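Aspartate-semialdehyde dehydrogenase (Candida albicans, PDB 3HSK) catalyses the NADPH-dependent reductive dephosphorylation of 4-phospho-L-aspartate to L-aspartate semialdehyde, the second step in making the aspartate family of amino acids. Local coordinates at residues 152-155 with 156-160; 372-375 with 376-380; 107-110 with 111-115; 297-301 with 302-306; 250-254 with 255-259. One frame throughout, in Å; residues are numbered along the deposited sequence.

How the interactions relate
From the N terminus, interaction 3 comes first, inside helix 103-115 of the NADP-binding domain, followed by interaction 1, where helix 146-157 runs out. Interaction 5 turns the chain into strand 258-262, interaction 4 starts the short helix 301-304, and interaction 2 ends helix 364-376 close to the C terminus. Each is local and closes only a helical turn or a tight bend, so they follow in series without nesting or crossing. In space the C-terminal end of helix 364-376 touches both the end of helix 146-157, K378 meeting K153, and helix 301-304, I374 and K378 packing against A302 and L305. Interactions 3 and 5 touch none of the others.

Interaction 1. Residues 152-155 with 156-160; sequences VKQA and VSKGG
V156 N reaches V152 O at 3.1 Å, and S157 N reaches K153 O at the same 3.1 Å; these two main-chain bonds form the last regular turn of a helix. Beyond them the helical pattern frays: K158 N bonds weakly to Q154 O, and G160 N weakly to A155 O at 3.3 Å. G159 turns the backbone here with positive phi (91°), where a CB would be jammed against the preceding carbonyl oxygen; glycine suits the place.

The one side-chain hydrogen bond comes from S157. With chi1 at 81° its hydroxyl lies between the backbone N and the carbonyl carbon, folded back over its own helix, and OG donates to Q154 O at 3.1 Å from above the carbonyl plane. A short serine suits this position, since its hydroxyl can reach an oxygen of the preceding turn.

The remaining side-chain contacts set aliphatic carbons against carbonyl oxygens of the last turn. V156 CG1 rests against K153 O at 3.4 Å, while the methylenes of K158 run past Q154 O, CG coming within 3.3 Å.

K153 turns its ammonium to E149 on the same helix, a salt bridge. V152 and A155 pack on P163, in the loop by which helix 146-157, the crossover between strands 135-136 and 165-169 of the parallel sheet, enters the second of those strands.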
loop_
_atom_site.group_PDB
_atom_site.type_symbol
_atom_site.label_atom_id
_atom_site.label_comp_id
_atom_site.label_asym_id
_atom_site.label_seq_id
_atom_site.Cartn_x
_atom_site.Cartn_y
_atom_site.Cartn_z
ATOM N N VAL A 152 30.320 28.083 7.781
ATOM C CA VAL A 152 30.275 29.365 7.084
ATOM C C VAL A 152 30.656 30.526 8.003
ATOM O O VAL A 152 31.533 31.333 7.669
ATOM C CB VAL A 152 28.882 29.606 6.422
ATOM C CG1 VAL A 152 28.682 31.065 6.031
ATOM C CG2 VAL A 152 28.711 28.704 5.203
ATOM N N LYS A 153 30.001 30.587 9.163
ATOM C CA LYS A 153 30.130 31.719 10.079
ATOM C C LYS A 153 31.487 31.775 10.761
ATOM O O LYS A 153 31.998 32.862 11.038
ATOM C CB LYS A 153 29.013 31.705 11.120
ATOM C CG LYS A 153 27.652 32.038 10.547
ATOM C CD LYS A 153 26.576 31.957 11.612
ATOM C CE LYS A 153 25.273 32.490 11.070
ATOM N NZ LYS A 153 24.196 32.536 12.096
ATOM N N GLN A 154 32.064 30.609 11.031
ATOM C CA GLN A 154 33.411 30.547 11.577
ATOM C C GLN A 154 34.453 30.967 10.531
ATOM O O GLN A 154 35.450 31.611 10.872
ATOM C CB GLN A 154 33.713 29.162 12.165
ATOM C CG GLN A 154 32.916 28.832 13.448
ATOM C CD GLN A 154 33.254 29.738 14.625
ATOM O OE1 GLN A 154 34.425 30.015 14.894
ATOM N NE2 GLN A 154 32.225 30.203 15.334
ATOM N N ALA A 155 34.205 30.624 9.266
ATOM C CA ALA A 155 35.100 30.998 8.165
ATOM C C ALA A 155 35.158 32.509 7.956
ATOM O O ALA A 155 36.238 33.069 7.773
ATOM C CB ALA A 155 34.698 30.292 6.864
ATOM N N VAL A 156 33.994 33.153 7.992
ATOM C CA VAL A 156 33.882 34.595 7.756
ATOM C C VAL A 156 34.340 35.427 8.970
ATOM O O VAL A 156 34.865 36.533 8.810
ATOM C CB VAL A 156 32.443 34.992 7.258
ATOM C CG1 VAL A 156 31.384 34.710 8.310
ATOM C CG2 VAL A 156 32.381 36.453 6.820
ATOM N N SER A 157 34.157 34.886 10.176
ATOM C CA SER A 157 34.560 35.578 11.405
ATOM C C SER A 157 36.080 35.687 11.521
ATOM O O SER A 157 36.599 36.577 12.199
ATOM C CB SER A 157 34.000 34.871 12.639
ATOM O OG SER A 157 34.797 33.757 12.997
ATOM N N LYS A 158 36.780 34.767 10.865
ATOM C CA LYS A 158 38.236 34.792 10.811
ATOM C C LYS A 158 38.719 35.664 9.644
ATOM O O LYS A 158 39.916 35.727 9.353
ATOM C CB LYS A 158 38.791 33.365 10.727
ATOM C CG LYS A 158 38.458 32.506 11.952
ATOM C CD LYS A 158 38.668 31.027 11.673
ATOM C CE LYS A 158 37.996 30.163 12.731
ATOM N NZ LYS A 158 37.986 28.717 12.343
ATOM N N GLY A 159 37.773 36.341 8.992
ATOM C CA GLY A 159 38.079 37.316 7.945
ATOM C C GLY A 159 38.136 36.762 6.533
ATOM O O GLY A 159 38.202 37.526 5.567
ATOM N N GLY A 160 38.107 35.434 6.416
ATOM C CA GLY A 160 38.194 34.752 5.124
ATOM C C GLY A 160 36.934 34.786 4.269
ATOM O O GLY A 160 35.885 35.302 4.685
#

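Interaction 2. Residues 372-375 with 376-380; sequences AEIL and KAKNI
L375 and I380 meet across a Schellman motif, the turn that ends helix 364-376 and sends the chain off to the C terminus. Their side chains cross at about a right angle: L375 CD2 lies 3.8 Å from I380 CD1 and 3.9 Å from I380 CG2, so one leucine methyl touches both branches of the isoleucine, whose CB is directed back at the helix. Such a hydrophobic pair, flanking the turn, is a regular companion of the Schellman motif, and here it also faces the parallel sheet, both residues touching F165 and L375 reaching I167 as well.

K376 and K378 are oriented differently. K376 sets its CB 3.3 Å from A372 O, but its chain then leads off the helix, as suits a long polar residue at a partly exposed end. K378 likewise brings only CB near I374 O. E373 points away from the turn, its carboxylate hydrogen-bonded to H42 and to S309 N.

The chain reverses through the type II turn K376-N379, with K378 and N379 both at positive phi. N379, the C-prime residue, has phi 51°, which asparagine tolerates better than most residues. A377 N still makes the helical bond to E373 O at 2.9 Å. N379 N then donates to K376 O at 3.2 Å, and I380 N donates to L375 O at 2.9 Å, with an N-H...O angle of 164°.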
loop_
_atom_site.group_PDB
_atom_site.type_symbol
_atom_site.label_atom_id
_atom_site.label_comp_id
_atom_site.label_asym_id
_atom_site.label_seq_id
_atom_site.Cartn_x
_atom_site.Cartn_y
_atom_site.Cartn_z
ATOM N N ALA A 372 16.083 27.863 1.714
ATOM C CA ALA A 372 16.677 29.164 1.399
ATOM C C ALA A 372 16.222 30.256 2.368
ATOM O O ALA A 372 17.000 31.149 2.700
ATOM C CB ALA A 372 16.369 29.563 -0.036
ATOM N N GLU A 373 14.965 30.179 2.808
ATOM C CA GLU A 373 14.432 31.083 3.834
ATOM C C GLU A 373 15.116 30.845 5.183
ATOM O O GLU A 373 15.475 31.792 5.879
ATOM C CB GLU A 373 12.923 30.902 3.985
ATOM C CG GLU A 373 12.093 31.573 2.907
ATOM C CD GLU A 373 10.658 31.079 2.891
ATOM O OE1 GLU A 373 10.249 30.381 3.843
ATOM O OE2 GLU A 373 9.932 31.384 1.923
ATOM N N ILE A 374 15.296 29.575 5.537
ATOM C CA ILE A 374 16.037 29.214 6.738
ATOM C C ILE A 374 17.476 29.733 6.637
ATOM O O ILE A 374 18.010 30.248 7.610
ATOM C CB ILE A 374 16.022 27.689 7.007
ATOM C CG1 ILE A 374 14.583 27.190 7.195
ATOM C CG2 ILE A 374 16.874 27.343 8.245
ATOM C CD1 ILE A 374 14.416 25.684 7.016
ATOM N N LEU A 375 18.088 29.603 5.460
ATOM C CA LEU A 375 19.425 30.153 5.225
ATOM C C LEU A 375 19.434 31.679 5.307
ATOM O O LEU A 375 20.393 32.267 5.812
ATOM C CB LEU A 375 19.984 29.694 3.873
ATOM C CG LEU A 375 20.321 28.210 3.670
ATOM C CD1 LEU A 375 20.559 27.915 2.190
ATOM C CD2 LEU A 375 21.523 27.763 4.515
ATOM N N LYS A 376 18.364 32.307 4.815
ATOM C CA LYS A 376 18.200 33.771 4.848
ATOM C C LYS A 376 18.135 34.281 6.289
ATOM O O LYS A 376 18.947 35.119 6.692
ATOM C CB LYS A 376 16.965 34.193 4.037
ATOM C CG LYS A 376 16.382 35.563 4.372
ATOM C CD LYS A 376 17.085 36.691 3.647
ATOM C CE LYS A 376 16.517 38.043 4.073
ATOM N NZ LYS A 376 17.285 39.184 3.492
ATOM N N ALA A 377 17.169 33.774 7.054
ATOM C CA ALA A 377 17.206 33.884 8.510
ATOM C C ALA A 377 18.438 33.096 8.928
ATOM O O ALA A 377 18.875 32.212 8.195
ATOM C CB ALA A 377 15.951 33.280 9.118
ATOM N N LYS A 378 19.019 33.402 10.081
ATOM C CA LYS A 378 20.297 32.778 10.468
ATOM C C LYS A 378 21.488 33.271 9.625
ATOM O O LYS A 378 22.621 32.842 9.838
ATOM C CB LYS A 378 20.205 31.240 10.459
ATOM C CG LYS A 378 19.522 30.642 11.697
ATOM C CD LYS A 378 19.307 29.140 11.551
ATOM C CE LYS A 378 18.704 28.527 12.818
ATOM N NZ LYS A 378 19.727 28.310 13.894
ATOM N N ASN A 379 21.217 34.165 8.674
ATOM C CA ASN A 379 22.248 34.935 7.955
ATOM C C ASN A 379 23.388 34.110 7.361
ATOM O O ASN A 379 24.566 34.400 7.589
ATOM C CB ASN A 379 22.811 36.053 8.851
ATOM C CG ASN A 379 21.725 36.938 9.434
ATOM O OD1 ASN A 379 21.395 37.981 8.872
ATOM N ND2 ASN A 379 21.152 36.519 10.561
ATOM N N ILE A 380 23.029 33.083 6.601
ATOM C CA ILE A 380 24.006 32.213 5.950
ATOM C C ILE A 380 24.162 32.610 4.475
ATOM O O ILE A 380 25.220 32.412 3.884
ATOM C CB ILE A 380 23.619 30.720 6.117
ATOM C CG1 ILE A 380 23.475 30.382 7.604
ATOM C CG2 ILE A 380 24.653 29.798 5.475
ATOM C CD1 ILE A 380 22.450 29.295 7.908
#

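Interaction 3. Residues 107-110 with 111-115; sequences GDIE and KSFVE
The hydroxyl of S112 and the amide of F113 both donate to I109 O, giving this carbonyl two partners within one helical turn. S112 OG is the shorter at 2.7 Å; chi1 of 48° tucks the hydroxyl between the backbone N and the carbonyl carbon, so that it bends back toward the preceding turn, and it arrives tilted from the carbonyl plane. F113 N comes in that plane at 3.0 Å. Serine suits this partly exposed position because its hydroxyl can be satisfied by the helix itself.

Regular helical bonds flank the pair: S112 N to D108 O at 3.2 Å and V114 N to E110 O at 2.9 Å, while K111 N to G107 O is weak. K111 also forms a long salt bridge with E115, one turn on.

On the apolar face, I109 and F113 lie side by side and point the same way. The isoleucine's CG2 branch touches the ring at CE1, 3.9 Å away, and I109 O sits at the ring edge, 3.2 Å from CD1. Besides packing on F113, the branched apolar side chain of I109 touches the bound NADP.

Helix 103-115 links strands 96-99 and 119-122 in a beta-alpha-beta unit. Buried E110 sends OE2 to S99 and S122, one on each strand; F113 packs on V120 and meets F91 edge-to-face, and V114 lies on V120 and I166.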
loop_
_atom_site.group_PDB
_atom_site.type_symbol
_atom_site.label_atom_id
_atom_site.label_comp_id
_atom_site.label_asym_id
_atom_site.label_seq_id
_atom_site.Cartn_x
_atom_site.Cartn_y
_atom_site.Cartn_z
ATOM N N GLY A 107 26.407 15.942 -10.551
ATOM C CA GLY A 107 27.660 15.672 -9.848
ATOM C C GLY A 107 28.729 16.723 -10.098
ATOM O O GLY A 107 29.075 17.486 -9.191
ATOM N N ASP A 108 29.234 16.770 -11.330
ATOM C CA ASP A 108 30.300 17.698 -11.718
ATOM C C ASP A 108 29.909 19.170 -11.556
ATOM O O ASP A 108 30.688 19.968 -11.025
ATOM C CB ASP A 108 30.736 17.440 -13.167
ATOM C CG ASP A 108 31.523 16.142 -13.333
ATOM O OD1 ASP A 108 31.603 15.351 -12.374
ATOM O OD2 ASP A 108 32.067 15.910 -14.439
ATOM N N ILE A 109 28.702 19.513 -12.010
ATOM C CA ILE A 109 28.230 20.905 -12.054
ATOM C C ILE A 109 28.072 21.534 -10.665
ATOM O O ILE A 109 28.603 22.613 -10.410
ATOM C CB ILE A 109 26.911 21.044 -12.874
ATOM C CG1 ILE A 109 27.175 20.785 -14.362
ATOM C CG2 ILE A 109 26.294 22.432 -12.692
ATOM C CD1 ILE A 109 25.928 20.454 -15.171
ATOM N N GLU A 110 27.340 20.856 -9.782
ATOM C CA GLU A 110 27.099 21.355 -8.424
ATOM C C GLU A 110 28.391 21.506 -7.626
ATOM O O GLU A 110 28.512 22.416 -6.811
ATOM C CB GLU A 110 26.108 20.457 -7.684
ATOM C CG GLU A 110 24.674 20.606 -8.165
ATOM C CD GLU A 110 23.764 19.479 -7.706
ATOM O OE1 GLU A 110 24.218 18.610 -6.932
ATOM O OE2 GLU A 110 22.588 19.459 -8.126
ATOM N N LYS A 111 29.353 20.621 -7.884
ATOM C CA LYS A 111 30.667 20.674 -7.247
ATOM C C LYS A 111 31.415 21.945 -7.641
ATOM O O LYS A 111 31.966 22.630 -6.780
ATOM C CB LYS A 111 31.485 19.430 -7.605
ATOM C CG LYS A 111 32.863 19.349 -6.946
ATOM C CD LYS A 111 33.632 18.148 -7.478
ATOM C CE LYS A 111 35.084 18.138 -7.005
ATOM N NZ LYS A 111 35.230 17.878 -5.536
ATOM N N SER A 112 31.418 22.269 -8.933
ATOM C CA SER A 112 32.058 23.500 -9.398
ATOM C C SER A 112 31.342 24.749 -8.882
ATOM O O SER A 112 31.982 25.778 -8.629
ATOM C CB SER A 112 32.194 23.523 -10.920
ATOM O OG SER A 112 30.983 23.178 -11.554
ATOM N N PHE A 113 30.024 24.659 -8.710
ATOM C CA PHE A 113 29.269 25.744 -8.071
ATOM C C PHE A 113 29.703 25.964 -6.616
ATOM O O PHE A 113 29.961 27.099 -6.214
ATOM C CB PHE A 113 27.753 25.540 -8.206
ATOM C CG PHE A 113 27.179 26.151 -9.457
ATOM C CD1 PHE A 113 27.452 25.600 -10.710
ATOM C CD2 PHE A 113 26.387 27.291 -9.388
ATOM C CE1 PHE A 113 26.938 26.176 -11.876
ATOM C CE2 PHE A 113 25.868 27.874 -10.546
ATOM C CZ PHE A 113 26.150 27.314 -11.792
ATOM N N VAL A 114 29.807 24.877 -5.853
ATOM C CA VAL A 114 30.309 24.930 -4.479
ATOM C C VAL A 114 31.743 25.475 -4.460
ATOM O O VAL A 114 32.050 26.378 -3.674
ATOM C CB VAL A 114 30.227 23.547 -3.770
ATOM C CG1 VAL A 114 30.948 23.574 -2.415
ATOM C CG2 VAL A 114 28.773 23.132 -3.576
ATOM N N GLU A 115 32.593 24.944 -5.346
ATOM C CA GLU A 115 33.979 25.411 -5.500
ATOM C C GLU A 115 34.083 26.911 -5.769
ATOM O O GLU A 115 35.020 27.559 -5.298
ATOM C CB GLU A 115 34.717 24.623 -6.589
ATOM C CG GLU A 115 35.149 23.228 -6.150
ATOM C CD GLU A 115 35.701 22.367 -7.282
ATOM O OE1 GLU A 115 35.553 22.726 -8.473
ATOM O OE2 GLU A 115 36.281 21.304 -6.976
#

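Interaction 4. Residues 297-301 with 302-306; sequences EYECA and ASKLG
A302 opens the second segment against C300, with A302 CB 4.2 Å from C300 SG. This is the first turn of the short helix 301-304, with C300 as its N-cap; a small residue fits the buried site, where A302 also meets A310.

S303 makes the main contact. Its hydroxyl, opposite the backbone N (chi1 -175°), reaches out to E299, and OG donates to E299 OE2 at 2.6 Å. The glutamate, extended throughout, uses the anti lone pair, the one turned from its other oxygen, and lays its CG 3.5 Å from S303 CB. S303 N is held less firmly: it bonds weakly to C300 SG at 3.6 Å, the capping bond, and weakly to C300 O.

K304 runs back along the chain and crosses E299 obliquely. Its CG comes within 4.0 Å of E299 CD, and NZ makes a weak bond to E299 O at 3.4 Å. The amide of K304 bonds weakly to C300 O.

L305 N gives the regular helical bond to A301 O at 3.0 Å. G306 then ends the helix with positive phi (84°), a Schellman motif in which its N bonds S303 O; glycine adopts this conformation readily.

Chemically, the short bond from S303 OG to E299 OE2 ties the first turn to the residue before the N-cap, whereas the capping bonds of S303 N are weak. The K304 ammonium, opposite in charge to the E299 carboxylate, is not in contact with it.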
loop_
_atom_site.group_PDB
_atom_site.type_symbol
_atom_site.label_atom_id
_atom_site.label_comp_id
_atom_site.label_asym_id
_atom_site.label_seq_id
_atom_site.Cartn_x
_atom_site.Cartn_y
_atom_site.Cartn_z
ATOM N N GLU A 297 -0.674 19.384 17.336
ATOM C CA GLU A 297 -0.094 20.515 18.074
ATOM C C GLU A 297 1.260 20.998 17.547
ATOM O O GLU A 297 1.704 22.091 17.894
ATOM C CB GLU A 297 0.007 20.183 19.570
ATOM N N TYR A 298 1.919 20.190 16.722
ATOM C CA TYR A 298 3.284 20.493 16.294
ATOM C C TYR A 298 3.394 21.742 15.426
ATOM O O TYR A 298 2.662 21.902 14.450
ATOM C CB TYR A 298 3.896 19.303 15.566
ATOM C CG TYR A 298 5.362 19.471 15.227
ATOM C CD1 TYR A 298 6.344 19.373 16.217
ATOM C CD2 TYR A 298 5.771 19.711 13.914
ATOM C CE1 TYR A 298 7.694 19.515 15.908
ATOM C CE2 TYR A 298 7.118 19.853 13.597
ATOM C CZ TYR A 298 8.072 19.757 14.601
ATOM O OH TYR A 298 9.405 19.896 14.292
ATOM N N GLU A 299 4.301 22.632 15.813
ATOM C CA GLU A 299 4.731 23.727 14.963
ATOM C C GLU A 299 6.214 23.540 14.691
ATOM O O GLU A 299 7.011 23.429 15.622
ATOM C CB GLU A 299 4.475 25.086 15.618
ATOM C CG GLU A 299 4.867 26.265 14.720
ATOM C CD GLU A 299 4.554 27.634 15.307
ATOM O OE1 GLU A 299 4.182 27.725 16.498
ATOM O OE2 GLU A 299 4.690 28.633 14.561
ATOM N N CYS A 300 6.571 23.498 13.411
ATOM C CA CYS A 300 7.951 23.254 12.993
ATOM C C CYS A 300 8.855 24.428 13.352
ATOM O O CYS A 300 8.387 25.559 13.478
ATOM C CB CYS A 300 8.019 22.951 11.486
ATOM S SG CYS A 300 7.440 24.278 10.393
ATOM N N ALA A 301 10.145 24.146 13.524
ATOM C CA ALA A 301 11.134 25.170 13.865
ATOM C C ALA A 301 11.146 26.333 12.877
ATOM O O ALA A 301 11.368 27.480 13.273
ATOM C CB ALA A 301 12.522 24.558 13.977
ATOM N N ALA A 302 10.891 26.031 11.602
ATOM C CA ALA A 302 10.902 27.025 10.521
ATOM C C ALA A 302 9.760 28.044 10.633
ATOM O O ALA A 302 9.906 29.202 10.242
ATOM C CB ALA A 302 10.870 26.331 9.166
ATOM N N SER A 303 8.623 27.602 11.163
ATOM C CA SER A 303 7.510 28.501 11.450
ATOM C C SER A 303 7.894 29.460 12.580
ATOM O O SER A 303 7.628 30.657 12.505
ATOM C CB SER A 303 6.259 27.703 11.819
ATOM O OG SER A 303 5.141 28.558 11.993
ATOM N N LYS A 304 8.546 28.922 13.610
ATOM C CA LYS A 304 8.992 29.708 14.761
ATOM C C LYS A 304 10.061 30.737 14.388
ATOM O O LYS A 304 10.127 31.806 14.994
ATOM C CB LYS A 304 9.487 28.786 15.882
ATOM C CG LYS A 304 8.372 27.978 16.551
ATOM C CD LYS A 304 8.926 26.866 17.427
ATOM C CE LYS A 304 7.807 26.005 18.003
ATOM N NZ LYS A 304 8.323 24.695 18.518
ATOM N N LEU A 305 10.887 30.414 13.391
ATOM C CA LEU A 305 11.873 31.354 12.853
ATOM C C LEU A 305 11.212 32.460 12.037
ATOM O O LEU A 305 11.865 33.441 11.675
ATOM C CB LEU A 305 12.920 30.635 11.990
ATOM C CG LEU A 305 14.040 29.792 12.616
ATOM C CD1 LEU A 305 14.865 29.125 11.514
ATOM C CD2 LEU A 305 14.951 30.614 13.527
ATOM N N GLY A 306 9.923 32.292 11.743
ATOM C CA GLY A 306 9.145 33.290 11.008
ATOM C C GLY A 306 9.271 33.203 9.496
ATOM O O GLY A 306 8.930 34.152 8.788
#

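Interaction 5. Residues 250-254 with 255-259; sequences VPIPE and SEMKV
I252 and M257 form the tight part of this bend, crossing at about a right angle. I252 CG2 lies only 3.5 Å from M257 CB, closer than carbons usually pack, and the methionine then doubles back: bent at chi3 (72°), it brings CE to 4.0 Å from I252 CB. The flexible methionine thus touches the branched isoleucine with CB and again with its terminal CE. E256 joins the same side, its CB 3.7 Å from I252 CG2.

The bend is closed by one carbonyl. P253 O accepts from E256 N at 3.0 Å and from M257 N at 3.2 Å. The two donors approach differently: M257 N lies in the carbonyl plane, whereas E256 N stands well above it. Proline suits the start of the bend because its ring restricts phi and it needs no hydrogen-bond partner for its nitrogen.

While I252 and buried M257 interlock, the exposed side offers only brushing contacts of another kind. E256 brings OE1 to the CG-CD end of the proline ring, 3.3 Å from P253 CG, a contact of a carboxylate with a ring carbon and not a polar bond. K258 passes E254 O with its methylenes, CE coming to 3.4 Å. Polar E254 and S255 suit the exposed outer side because their side chains can be hydrated there.

In the fold, the bend lies between strand 249-250 and strand 258-262, an outermost strand of the mixed sheet within the chain. I252 shares a backbone bond with K236 of helix 227-238, on which M257 also packs; K258 pairs with D192 of strand 191-199, and V259 O bonds S347 of the second subunit.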
loop_
_atom_site.group_PDB
_atom_site.type_symbol
_atom_site.label_atom_id
_atom_site.label_comp_id
_atom_site.label_asym_id
_atom_site.label_seq_id
_atom_site.Cartn_x
_atom_site.Cartn_y
_atom_site.Cartn_z
ATOM N N VAL A 250 26.024 11.571 11.389
ATOM C CA VAL A 250 25.980 10.184 11.826
ATOM C C VAL A 250 24.511 9.755 11.837
ATOM O O VAL A 250 23.785 10.038 12.797
ATOM C CB VAL A 250 26.673 9.980 13.208
ATOM C CG1 VAL A 250 26.464 8.565 13.731
ATOM C CG2 VAL A 250 28.169 10.275 13.095
ATOM N N PRO A 251 24.061 9.109 10.744
ATOM C CA PRO A 251 22.703 8.576 10.641
ATOM C C PRO A 251 22.448 7.498 11.689
ATOM O O PRO A 251 23.376 6.782 12.070
ATOM C CB PRO A 251 22.678 7.948 9.239
ATOM C CG PRO A 251 23.769 8.634 8.495
ATOM C CD PRO A 251 24.836 8.851 9.518
ATOM N N ILE A 252 21.203 7.396 12.146
ATOM C CA ILE A 252 20.792 6.329 13.058
ATOM C C ILE A 252 21.323 4.995 12.533
ATOM O O ILE A 252 21.025 4.614 11.399
ATOM C CB ILE A 252 19.243 6.258 13.219
ATOM C CG1 ILE A 252 18.656 7.608 13.653
ATOM C CG2 ILE A 252 18.846 5.144 14.179
ATOM C CD1 ILE A 252 19.199 8.157 14.980
ATOM N N PRO A 253 22.146 4.298 13.339
ATOM C CA PRO A 253 22.622 2.986 12.902
ATOM C C PRO A 253 21.497 1.959 12.746
ATOM O O PRO A 253 20.424 2.103 13.330
ATOM C CB PRO A 253 23.604 2.572 14.004
ATOM C CG PRO A 253 23.232 3.397 15.181
ATOM C CD PRO A 253 22.700 4.681 14.650
ATOM N N GLU A 254 21.767 0.944 11.935
ATOM C CA GLU A 254 20.813 -0.105 11.597
ATOM C C GLU A 254 20.350 -0.911 12.817
ATOM O O GLU A 254 19.195 -1.336 12.879
ATOM C CB GLU A 254 21.407 -1.026 10.521
ATOM C CG GLU A 254 22.937 -1.220 10.597
ATOM C CD GLU A 254 23.735 -0.038 10.022
ATOM O OE1 GLU A 254 23.634 0.220 8.797
ATOM O OE2 GLU A 254 24.469 0.624 10.794
ATOM N N SER A 255 21.250 -1.094 13.784
ATOM C CA SER A 255 20.945 -1.779 15.048
ATOM C C SER A 255 19.999 -0.978 15.947
ATOM O O SER A 255 19.471 -1.501 16.927
ATOM C CB SER A 255 22.241 -2.071 15.815
ATOM O OG SER A 255 22.845 -0.872 16.285
ATOM N N GLU A 256 19.786 0.288 15.597
ATOM C CA GLU A 256 19.025 1.212 16.419
ATOM C C GLU A 256 17.650 1.543 15.834
ATOM O O GLU A 256 16.741 1.937 16.565
ATOM C CB GLU A 256 19.827 2.493 16.581
ATOM C CG GLU A 256 19.780 3.097 17.954
ATOM C CD GLU A 256 20.951 4.027 18.194
ATOM O OE1 GLU A 256 22.097 3.526 18.227
ATOM O OE2 GLU A 256 20.723 5.251 18.345
ATOM N N MET A 257 17.513 1.414 14.517
ATOM C CA MET A 257 16.241 1.661 13.831
ATOM C C MET A 257 16.151 0.809 12.573
ATOM O O MET A 257 17.058 0.818 11.738
ATOM C CB MET A 257 16.067 3.149 13.493
ATOM C CG MET A 257 14.793 3.493 12.723
ATOM S SD MET A 257 14.489 5.267 12.522
ATOM C CE MET A 257 15.747 5.692 11.336
ATOM N N LYS A 258 15.061 0.058 12.463
ATOM C CA LYS A 258 14.777 -0.727 11.272
ATOM C C LYS A 258 13.734 0.006 10.453
ATOM O O LYS A 258 12.737 0.504 10.991
ATOM C CB LYS A 258 14.278 -2.130 11.634
ATOM C CG LYS A 258 15.132 -2.879 12.656
ATOM C CD LYS A 258 16.459 -3.362 12.065
ATOM C CE LYS A 258 17.303 -4.095 13.110
ATOM N NZ LYS A 258 16.540 -5.189 13.777
ATOM N N VAL A 259 13.983 0.095 9.151
ATOM C CA VAL A 259 13.080 0.783 8.241
ATOM C C VAL A 259 12.812 -0.111 7.027
ATOM O O VAL A 259 13.743 -0.562 6.349
ATOM C CB VAL A 259 13.635 2.160 7.804
ATOM C CG1 VAL A 259 13.601 3.167 8.958
ATOM C CG2 VAL A 259 15.062 2.019 7.312
#